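PDB 2CYB: tyrosine--tRNA ligase from Archaeoglobus fulgidus, which probably activates tyrosine with ATP and transfers it to the acceptor end of its cognate tRNA, working as a homodimeric class I synthetase. Local coordinates for residues 258-269 with 303-311; 132-141 with 150-160. All coordinates share one frame; numbering follows the deposited sequence.

Contact 1: 258-269 with 303-311; sequences HILPRFGKIVVE and AVAKYLNML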
loop_
_atom_site.group_PDB
_atom_site.type_symbol
_atom_site.label_atom_id
_atom_site.label_comp_id
_atom_site.label_asym_id
_atom_site.label_seq_id
_atom_site.Cartn_x
_atom_site.Cartn_y
_atom_site.Cartn_z
ATOM N N HIS A 258 -27.894 14.781 19.715
ATOM C CA HIS A 258 -27.137 14.963 20.949
ATOM C C HIS A 258 -27.939 15.237 22.215
ATOM O O HIS A 258 -27.728 14.598 23.244
ATOM C CB HIS A 258 -26.105 16.088 20.768
ATOM C CG HIS A 258 -25.222 15.909 19.569
ATOM N ND1 HIS A 258 -25.549 16.399 18.323
ATOM C CD2 HIS A 258 -24.049 15.250 19.419
ATOM C CE1 HIS A 258 -24.616 16.048 17.455
ATOM N NE2 HIS A 258 -23.696 15.349 18.093
ATOM N N ILE A 259 -28.860 16.190 22.144
ATOM C CA ILE A 259 -29.621 16.562 23.326
ATOM C C ILE A 259 -30.658 15.554 23.807
ATOM O O ILE A 259 -30.593 15.103 24.951
ATOM C CB ILE A 259 -30.282 17.936 23.118
ATOM C CG1 ILE A 259 -29.206 18.952 22.701
ATOM C CG2 ILE A 259 -30.948 18.396 24.415
ATOM C CD1 ILE A 259 -29.757 20.268 22.167
ATOM N N LEU A 260 -31.612 15.196 22.955
ATOM C CA LEU A 260 -32.638 14.243 23.371
ATOM C C LEU A 260 -32.068 12.893 23.821
ATOM O O LEU A 260 -32.497 12.348 24.839
ATOM C CB LEU A 260 -33.672 14.063 22.258
ATOM C CG LEU A 260 -34.624 15.262 22.165
ATOM C CD1 LEU A 260 -35.396 15.219 20.863
ATOM C CD2 LEU A 260 -35.568 15.255 23.369
ATOM N N PRO A 261 -31.097 12.335 23.076
ATOM C CA PRO A 261 -30.536 11.043 23.497
ATOM C C PRO A 261 -29.838 11.122 24.850
ATOM O O PRO A 261 -29.838 10.161 25.615
ATOM C CB PRO A 261 -29.563 10.709 22.368
ATOM C CG PRO A 261 -30.270 11.267 21.164
ATOM C CD PRO A 261 -30.723 12.635 21.681
ATOM N N ARG A 262 -29.252 12.275 25.148
ATOM C CA ARG A 262 -28.537 12.450 26.401
ATOM C C ARG A 262 -29.382 12.959 27.558
ATOM O O ARG A 262 -29.184 12.543 28.698
ATOM C CB ARG A 262 -27.339 13.377 26.186
ATOM C CG ARG A 262 -26.234 12.717 25.393
ATOM C CD ARG A 262 -25.163 13.688 24.951
ATOM N NE ARG A 262 -23.993 12.962 24.469
ATOM C CZ ARG A 262 -23.238 12.184 25.240
ATOM N NH1 ARG A 262 -23.528 12.038 26.527
ATOM N NH2 ARG A 262 -22.197 11.544 24.724
ATOM N N PHE A 263 -30.328 13.851 27.277
ATOM C CA PHE A 263 -31.159 14.396 28.348
ATOM C C PHE A 263 -32.534 13.769 28.524
ATOM O O PHE A 263 -33.113 13.848 29.607
ATOM C CB PHE A 263 -31.324 15.905 28.178
ATOM C CG PHE A 263 -30.049 16.677 28.355
ATOM C CD1 PHE A 263 -29.178 16.866 27.285
ATOM C CD2 PHE A 263 -29.711 17.206 29.597
ATOM C CE1 PHE A 263 -27.984 17.572 27.449
ATOM C CE2 PHE A 263 -28.516 17.916 29.773
ATOM C CZ PHE A 263 -27.653 18.096 28.693
ATOM N N GLY A 264 -33.067 13.165 27.471
ATOM C CA GLY A 264 -34.378 12.544 27.579
ATOM C C GLY A 264 -35.502 13.457 27.128
ATOM O O GLY A 264 -36.507 13.011 26.570
ATOM N N LYS A 265 -35.328 14.748 27.373
ATOM C CA LYS A 265 -36.317 15.742 26.991
ATOM C C LYS A 265 -35.611 17.083 26.929
ATOM O O LYS A 265 -34.520 17.241 27.475
ATOM C CB LYS A 265 -37.444 15.806 28.027
ATOM C CG LYS A 265 -36.987 16.202 29.426
ATOM C CD LYS A 265 -36.014 15.182 30.010
ATOM C CE LYS A 265 -35.533 15.579 31.401
ATOM N NZ LYS A 265 -36.634 15.609 32.406
ATOM N N ILE A 266 -36.225 18.048 26.261
ATOM C CA ILE A 266 -35.625 19.370 26.179
ATOM C C ILE A 266 -36.676 20.432 26.473
ATOM O O ILE A 266 -37.742 20.467 25.854
ATOM C CB ILE A 266 -34.994 19.615 24.794
ATOM C CG1 ILE A 266 -34.411 21.031 24.732
ATOM C CG2 ILE A 266 -36.028 19.389 23.701
ATOM C CD1 ILE A 266 -33.661 21.329 23.442
ATOM N N VAL A 267 -36.376 21.276 27.453
ATOM C CA VAL A 267 -37.273 22.348 27.834
ATOM C C VAL A 267 -36.899 23.584 27.024
ATOM O O VAL A 267 -35.747 24.018 27.024
ATOM C CB VAL A 267 -37.143 22.672 29.338
ATOM C CG1 VAL A 267 -38.023 23.858 29.699
ATOM C CG2 VAL A 267 -37.531 21.459 30.164
ATOM N N VAL A 268 -37.873 24.137 26.317
ATOM C CA VAL A 268 -37.647 25.327 25.519
ATOM C C VAL A 268 -38.339 26.488 26.222
ATOM O O VAL A 268 -39.555 26.657 26.112
ATOM C CB VAL A 268 -38.232 25.158 24.110
ATOM C CG1 VAL A 268 -38.012 26.414 23.291
ATOM C CG2 VAL A 268 -37.586 23.960 23.432
ATOM N N GLU A 269 -37.571 27.276 26.964
ATOM C CA GLU A 269 -38.146 28.416 27.668
ATOM C C GLU A 269 -38.522 29.466 26.630
ATOM O O GLU A 269 -37.769 29.709 25.677
ATOM C CB GLU A 269 -37.140 28.996 28.665
ATOM C CG GLU A 269 -36.511 27.957 29.578
ATOM C CD GLU A 269 -35.774 28.567 30.759
ATOM O OE1 GLU A 269 -35.156 29.640 30.598
ATOM O OE2 GLU A 269 -35.802 27.961 31.852
ATOM N N ALA A 303 -32.559 27.279 23.342
ATOM C CA ALA A 303 -32.598 26.044 24.116
ATOM C C ALA A 303 -31.474 25.091 23.714
ATOM O O ALA A 303 -30.822 24.489 24.573
ATOM C CB ALA A 303 -33.969 25.355 23.944
ATOM N N VAL A 304 -31.250 24.951 22.413
ATOM C CA VAL A 304 -30.193 24.058 21.933
ATOM C C VAL A 304 -28.828 24.536 22.440
ATOM O O VAL A 304 -27.999 23.733 22.862
ATOM C CB VAL A 304 -30.179 23.990 20.397
ATOM C CG1 VAL A 304 -28.927 23.247 19.905
ATOM C CG2 VAL A 304 -31.437 23.288 19.906
ATOM N N ALA A 305 -28.600 25.845 22.408
ATOM C CA ALA A 305 -27.333 26.391 22.884
ATOM C C ALA A 305 -27.157 26.118 24.374
ATOM O O ALA A 305 -26.063 25.777 24.828
ATOM C CB ALA A 305 -27.264 27.902 22.609
ATOM N N LYS A 306 -28.236 26.268 25.141
ATOM C CA LYS A 306 -28.163 26.038 26.580
ATOM C C LYS A 306 -27.858 24.580 26.923
ATOM O O LYS A 306 -27.012 24.299 27.774
ATOM C CB LYS A 306 -29.471 26.457 27.257
ATOM C CG LYS A 306 -29.506 26.150 28.744
ATOM C CD LYS A 306 -30.834 26.552 29.372
ATOM C CE LYS A 306 -30.866 26.171 30.844
ATOM N NZ LYS A 306 -32.173 26.497 31.484
ATOM N N TYR A 307 -28.553 23.649 26.278
ATOM C CA TYR A 307 -28.312 22.242 26.556
ATOM C C TYR A 307 -26.936 21.800 26.069
ATOM O O TYR A 307 -26.240 21.044 26.751
ATOM C CB TYR A 307 -29.396 21.374 25.920
ATOM C CG TYR A 307 -30.652 21.292 26.756
ATOM C CD1 TYR A 307 -31.604 22.308 26.723
ATOM C CD2 TYR A 307 -30.871 20.208 27.604
ATOM C CE1 TYR A 307 -32.752 22.246 27.517
ATOM C CE2 TYR A 307 -32.010 20.137 28.400
ATOM C CZ TYR A 307 -32.946 21.156 28.350
ATOM O OH TYR A 307 -34.082 21.079 29.125
ATOM N N LEU A 308 -26.544 22.270 24.890
ATOM C CA LEU A 308 -25.242 21.905 24.353
ATOM C C LEU A 308 -24.166 22.426 25.299
ATOM O O LEU A 308 -23.186 21.734 25.573
ATOM C CB LEU A 308 -25.047 22.494 22.952
ATOM C CG LEU A 308 -23.806 22.022 22.186
ATOM C CD1 LEU A 308 -23.756 20.492 22.144
ATOM C CD2 LEU A 308 -23.850 22.583 20.774
ATOM N N ASN A 309 -24.351 23.640 25.813
ATOM C CA ASN A 309 -23.372 24.199 26.738
ATOM C C ASN A 309 -23.304 23.406 28.035
ATOM O O ASN A 309 -22.241 23.300 28.646
ATOM C CB ASN A 309 -23.665 25.674 27.034
ATOM C CG ASN A 309 -23.036 26.597 26.013
ATOM O OD1 ASN A 309 -21.940 26.328 25.522
ATOM N ND2 ASN A 309 -23.715 27.695 25.695
ATOM N N MET A 310 -24.431 22.844 28.459
ATOM C CA MET A 310 -24.444 22.046 29.677
ATOM C C MET A 310 -23.638 20.782 29.410
ATOM O O MET A 310 -22.858 20.326 30.246
ATOM C CB MET A 310 -25.879 21.673 30.070
ATOM C CG MET A 310 -26.713 22.845 30.560
ATOM S SD MET A 310 -28.281 22.321 31.300
ATOM C CE MET A 310 -29.262 22.115 29.842
ATOM N N LEU A 311 -23.833 20.236 28.218
ATOM C CA LEU A 311 -23.158 19.021 27.781
ATOM C C LEU A 311 -21.635 19.204 27.770
ATOM O O LEU A 311 -20.895 18.403 28.350
ATOM C CB LEU A 311 -23.675 18.656 26.383
ATOM C CG LEU A 311 -23.670 17.204 25.910
ATOM C CD1 LEU A 311 -24.546 17.074 24.677
ATOM C CD2 LEU A 311 -22.253 16.760 25.609
#
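Tyr-307, on helix 297-319, packs edge-to-face against Phe-263 at the turn where helix 250-263 gives way to a two-stranded antiparallel hairpin, 266-268 with 278-280. The short helical segments run at 55° to one another, and the tyrosine ring fills the angle between helix and strand. Its CD2 stands over the centre of the Phe-263 ring, and the two planes are perpendicular. CG1 of Ile-266 lies over one face of the tyrosine, 3.9 Å from the ring centroid, while Met-310, from the next turn of its own helix, lays CE over the opposite face. Ile-259 closes the inner end: chi1 of -53° puts CG2 anti to the backbone N, where it rests on Tyr-307 CD2 at 3.7 Å, and CD1 reaches the backbone and side chain of Val-304. Ala-303 CB sits 3.9 Å from Val-268 CG2, its small side chain letting the strand come close to the helix.

The outer side is looser. Glu-269 OE2 and Lys-306 NZ form a long salt bridge of 3.9 Å between two exposed side chains, and Arg-262 brushes Leu-311 CD1 with its CD before NH2 makes a weak hydrogen bond to Leu-100 O. The one hydrogen bond between the two segments, nearly straight, runs from Val-267 N to Tyr-307 OH, 2.8 Å long with an N-H...O angle of 169°.

Contact 2: 132-141 with 150-160; sequences TTLNRARRSM and DPMVSQMIYPL. With TYR (tyrosine), chain C.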
loop_
_atom_site.group_PDB
_atom_site.type_symbol
_atom_site.label_atom_id
_atom_site.label_comp_id
_atom_site.label_asym_id
_atom_site.label_seq_id
_atom_site.Cartn_x
_atom_site.Cartn_y
_atom_site.Cartn_z
ATOM N N THR A 132 -7.590 -7.081 -3.721
ATOM C CA THR A 132 -8.394 -5.876 -3.868
ATOM C C THR A 132 -7.910 -5.031 -5.053
ATOM O O THR A 132 -6.748 -4.648 -5.111
ATOM C CB THR A 132 -8.322 -5.029 -2.576
ATOM O OG1 THR A 132 -8.763 -5.819 -1.466
ATOM C CG2 THR A 132 -9.194 -3.787 -2.697
ATOM N N THR A 133 -8.789 -4.752 -6.012
ATOM C CA THR A 133 -8.381 -3.926 -7.143
ATOM C C THR A 133 -8.106 -2.504 -6.662
ATOM O O THR A 133 -8.704 -2.032 -5.692
ATOM C CB THR A 133 -9.480 -3.848 -8.242
ATOM O OG1 THR A 133 -10.644 -3.199 -7.711
ATOM C CG2 THR A 133 -9.849 -5.231 -8.731
ATOM N N LEU A 134 -7.175 -1.826 -7.326
ATOM C CA LEU A 134 -6.868 -0.444 -6.987
ATOM C C LEU A 134 -8.161 0.376 -7.132
ATOM O O LEU A 134 -8.447 1.258 -6.336
ATOM C CB LEU A 134 -5.797 0.107 -7.931
ATOM C CG LEU A 134 -5.487 1.600 -7.776
ATOM C CD1 LEU A 134 -5.070 1.904 -6.329
ATOM C CD2 LEU A 134 -4.386 1.996 -8.753
ATOM N N ASN A 135 -8.939 0.059 -8.160
ATOM C CA ASN A 135 -10.193 0.753 -8.418
ATOM C C ASN A 135 -11.142 0.716 -7.214
ATOM O O ASN A 135 -11.664 1.750 -6.790
ATOM C CB ASN A 135 -10.883 0.124 -9.629
ATOM C CG ASN A 135 -12.125 0.875 -10.046
ATOM O OD1 ASN A 135 -12.974 0.339 -10.756
ATOM N ND2 ASN A 135 -12.235 2.127 -9.620
ATOM N N ARG A 136 -11.362 -0.474 -6.670
ATOM C CA ARG A 136 -12.253 -0.638 -5.529
ATOM C C ARG A 136 -11.721 0.129 -4.317
ATOM O O ARG A 136 -12.477 0.782 -3.599
ATOM C CB ARG A 136 -12.395 -2.128 -5.197
ATOM C CG ARG A 136 -13.406 -2.467 -4.098
ATOM C CD ARG A 136 -14.845 -2.396 -4.606
ATOM N NE ARG A 136 -15.826 -2.783 -3.590
ATOM C CZ ARG A 136 -15.928 -3.998 -3.053
ATOM N NH1 ARG A 136 -16.857 -4.242 -2.137
ATOM N NH2 ARG A 136 -15.107 -4.972 -3.427
ATOM N N ALA A 137 -10.411 0.053 -4.097
ATOM C CA ALA A 137 -9.800 0.745 -2.973
ATOM C C ALA A 137 -9.925 2.258 -3.118
ATOM O O ALA A 137 -10.298 2.962 -2.174
ATOM C CB ALA A 137 -8.335 0.355 -2.867
ATOM N N ARG A 138 -9.606 2.756 -4.306
ATOM C CA ARG A 138 -9.673 4.185 -4.563
ATOM C C ARG A 138 -11.100 4.698 -4.371
ATOM O O ARG A 138 -11.316 5.740 -3.749
ATOM C CB ARG A 138 -9.200 4.481 -5.984
ATOM C CG ARG A 138 -8.921 5.947 -6.254
ATOM C CD ARG A 138 -8.603 6.163 -7.725
ATOM N NE ARG A 138 -7.901 7.421 -7.982
ATOM C CZ ARG A 138 -8.292 8.611 -7.535
ATOM N NH1 ARG A 138 -9.385 8.726 -6.793
ATOM N NH2 ARG A 138 -7.596 9.694 -7.853
ATOM N N ARG A 139 -12.076 3.969 -4.901
ATOM C CA ARG A 139 -13.466 4.394 -4.763
ATOM C C ARG A 139 -13.954 4.371 -3.314
ATOM O O ARG A 139 -14.758 5.214 -2.914
ATOM C CB ARG A 139 -14.387 3.545 -5.655
ATOM C CG ARG A 139 -14.203 3.840 -7.140
ATOM C CD ARG A 139 -15.246 3.168 -8.037
ATOM N NE ARG A 139 -14.814 1.868 -8.549
ATOM C CZ ARG A 139 -15.078 0.700 -7.968
ATOM N NH1 ARG A 139 -14.636 -0.426 -8.515
ATOM N NH2 ARG A 139 -15.794 0.652 -6.852
ATOM N N SER A 140 -13.459 3.431 -2.513
ATOM C CA SER A 140 -13.887 3.362 -1.120
ATOM C C SER A 140 -13.407 4.586 -0.345
ATOM O O SER A 140 -14.002 4.973 0.665
ATOM C CB SER A 140 -13.339 2.090 -0.453
ATOM O OG SER A 140 -11.959 2.228 -0.133
ATOM N N MET A 141 -12.341 5.212 -0.833
ATOM C CA MET A 141 -11.756 6.362 -0.158
ATOM C C MET A 141 -12.223 7.727 -0.653
ATOM O O MET A 141 -11.752 8.750 -0.164
ATOM C CB MET A 141 -10.231 6.296 -0.266
ATOM C CG MET A 141 -9.602 5.149 0.519
ATOM S SD MET A 141 -9.819 5.428 2.259
ATOM C CE MET A 141 -8.729 6.771 2.492
ATOM N N ASP A 150 -5.525 12.701 -7.253
ATOM C CA ASP A 150 -4.085 12.475 -7.107
ATOM C C ASP A 150 -3.682 12.105 -5.672
ATOM O O ASP A 150 -2.885 12.787 -5.036
ATOM C CB ASP A 150 -3.332 13.724 -7.561
ATOM C CG ASP A 150 -3.655 14.102 -8.996
ATOM O OD1 ASP A 150 -3.232 15.190 -9.439
ATOM O OD2 ASP A 150 -4.333 13.304 -9.683
ATOM N N PRO A 151 -4.229 11.002 -5.148
ATOM C CA PRO A 151 -3.901 10.578 -3.784
ATOM C C PRO A 151 -2.514 9.948 -3.661
ATOM O O PRO A 151 -1.841 9.678 -4.666
ATOM C CB PRO A 151 -4.999 9.573 -3.479
ATOM C CG PRO A 151 -5.172 8.900 -4.806
ATOM C CD PRO A 151 -5.183 10.067 -5.773
ATOM N N MET A 152 -2.095 9.713 -2.419
ATOM C CA MET A 152 -0.808 9.074 -2.153
ATOM C C MET A 152 -1.081 7.574 -2.059
ATOM O O MET A 152 -2.225 7.166 -1.828
ATOM C CB MET A 152 -0.235 9.567 -0.816
ATOM C CG MET A 152 -0.223 11.075 -0.659
ATOM S SD MET A 152 0.646 11.840 -2.049
ATOM C CE MET A 152 2.195 11.339 -1.765
ATOM N N VAL A 153 -0.054 6.745 -2.240
ATOM C CA VAL A 153 -0.269 5.307 -2.128
ATOM C C VAL A 153 -0.779 4.983 -0.720
ATOM O O VAL A 153 -1.567 4.048 -0.531
ATOM C CB VAL A 153 1.031 4.490 -2.405
ATOM C CG1 VAL A 153 0.755 2.983 -2.217
ATOM C CG2 VAL A 153 1.529 4.758 -3.831
ATOM N N SER A 154 -0.348 5.766 0.264
ATOM C CA SER A 154 -0.770 5.521 1.639
ATOM C C SER A 154 -2.293 5.546 1.779
ATOM O O SER A 154 -2.848 4.844 2.605
ATOM C CB SER A 154 -0.150 6.550 2.588
ATOM O OG SER A 154 -0.538 7.873 2.238
ATOM N N GLN A 155 -2.972 6.334 0.955
ATOM C CA GLN A 155 -4.421 6.414 1.063
ATOM C C GLN A 155 -5.120 5.219 0.413
ATOM O O GLN A 155 -6.310 4.991 0.629
ATOM C CB GLN A 155 -4.888 7.773 0.509
ATOM C CG GLN A 155 -4.447 8.921 1.436
ATOM C CD GLN A 155 -4.255 10.264 0.740
ATOM O OE1 GLN A 155 -3.802 10.332 -0.400
ATOM N NE2 GLN A 155 -4.570 11.343 1.448
ATOM N N MET A 156 -4.368 4.422 -0.341
ATOM C CA MET A 156 -4.930 3.235 -0.981
ATOM C C MET A 156 -4.738 2.016 -0.078
ATOM O O MET A 156 -5.420 1.003 -0.232
ATOM C CB MET A 156 -4.272 2.999 -2.345
ATOM C CG MET A 156 -4.412 4.175 -3.302
ATOM S SD MET A 156 -6.145 4.522 -3.744
ATOM C CE MET A 156 -6.535 5.879 -2.604
ATOM N N ILE A 157 -3.792 2.115 0.855
ATOM C CA ILE A 157 -3.530 1.041 1.815
ATOM C C ILE A 157 -4.534 1.196 2.970
ATOM O O ILE A 157 -5.013 0.212 3.530
ATOM C CB ILE A 157 -2.101 1.154 2.396
ATOM C CG1 ILE A 157 -1.069 0.889 1.299
ATOM C CG2 ILE A 157 -1.924 0.179 3.557
ATOM C CD1 ILE A 157 0.351 1.227 1.724
ATOM N N TYR A 158 -4.830 2.453 3.299
ATOM C CA TYR A 158 -5.758 2.857 4.365
ATOM C C TYR A 158 -7.057 2.024 4.489
ATOM O O TYR A 158 -7.355 1.494 5.563
ATOM C CB TYR A 158 -6.069 4.356 4.163
ATOM C CG TYR A 158 -6.941 5.046 5.186
ATOM C CD1 TYR A 158 -6.454 6.129 5.934
ATOM C CD2 TYR A 158 -8.275 4.680 5.353
ATOM C CE1 TYR A 158 -7.285 6.829 6.814
ATOM C CE2 TYR A 158 -9.107 5.366 6.224
ATOM C CZ TYR A 158 -8.613 6.432 6.950
ATOM O OH TYR A 158 -9.449 7.078 7.829
ATOM N N PRO A 159 -7.840 1.879 3.399
ATOM C CA PRO A 159 -9.079 1.094 3.504
ATOM C C PRO A 159 -8.871 -0.373 3.844
ATOM O O PRO A 159 -9.663 -0.965 4.567
ATOM C CB PRO A 159 -9.736 1.284 2.132
ATOM C CG PRO A 159 -8.540 1.435 1.217
ATOM C CD PRO A 159 -7.634 2.353 2.018
ATOM N N LEU A 160 -7.804 -0.958 3.320
ATOM C CA LEU A 160 -7.509 -2.354 3.600
ATOM C C LEU A 160 -7.265 -2.544 5.097
ATOM O O LEU A 160 -7.742 -3.506 5.702
ATOM C CB LEU A 160 -6.270 -2.798 2.823
ATOM C CG LEU A 160 -6.252 -2.462 1.330
ATOM C CD1 LEU A 160 -4.990 -3.051 0.709
ATOM C CD2 LEU A 160 -7.499 -3.013 0.649
HETATM N N TYR C . -12.001 5.940 8.321
HETATM C CA TYR C . -12.475 6.525 9.599
HETATM C C TYR C . -12.819 8.004 9.433
HETATM O O TYR C . -13.229 8.620 10.430
HETATM C CB TYR C . -11.400 6.336 10.674
HETATM C CG TYR C . -11.135 4.874 10.943
HETATM C CD1 TYR C . -9.856 4.332 10.817
HETATM C CD2 TYR C . -12.183 4.026 11.325
HETATM C CE1 TYR C . -9.624 2.969 11.071
HETATM C CE2 TYR C . -11.968 2.683 11.576
HETATM C CZ TYR C . -10.688 2.157 11.451
HETATM O OH TYR C . -10.488 0.828 11.725
HETATM O OXT TYR C . -12.689 8.521 8.304
#
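The tyrosine pocket of this class I Rossmann-fold enzyme is backed here by a right-angled helix pair, in which helical segments 134-140 and 154-160 meet at 88°, the CA atoms of Ala-137 and Met-156 being the nearest pair across the crossing. Met-141 makes a Met-aromatic contact with Tyr-158: bent at both chi2 and chi3, its chain curls so that CE lies over one ring face, 3.9 Å from the centroid, while SD approaches the ring obliquely, nearest CD2. The same methionine presses CG against Pro-159 CD at 3.7 Å. Ser-140 OG touches Pro-159 CB but is bonded back to Ala-137 O, one turn earlier.

Met-156 folds its SD against CA of Arg-138, at 3.6 Å, and against Leu-134 CD1. The extended Arg-138 chain carries its guanidinium to Pro-151, whose CG lies over one face, and NH1 goes on to Lys-148 O. No hydrogen bond joins the two segments, and the buried carbonyls of Gln-155 and Met-156 find no partner. Val-153 packs on Ala-137 of the second subunit, and Leu-134 on Leu-134 of that subunit.

A leucine in place of Tyr-158 would probably leave the substrate amino group without one of its bonds and Met-141 CE without a ring to lie on. With CG swung opposite the backbone N (chi1 -176°), the ring points into the pocket, where Glu-40 also holds its hydroxyl and the substrate N bonds to Tyr-158 OH at 2.8 Å.

Followed from the N terminus, the chain first builds the early strands of the central sheet, then reaches contact 2, where 132-141 and 150-160 close a short loop of eight residues with neither helix nor strand. Helix 154-168 then leads back into the sheet through strand 173-177. Contact 1 comes later, joining 258-269 to 303-311 round 33 residues that hold strand 278-280 and helix 283-292. The two closures follow in series, neither enclosing nor crossing the other. Their centres lie about 40 Å apart, on opposite sides of the chain's centre: contact 2 borders the substrate pocket and the second subunit, whereas contact 1 ties helix 250-263 and the strand after it to helix 297-319, away from both.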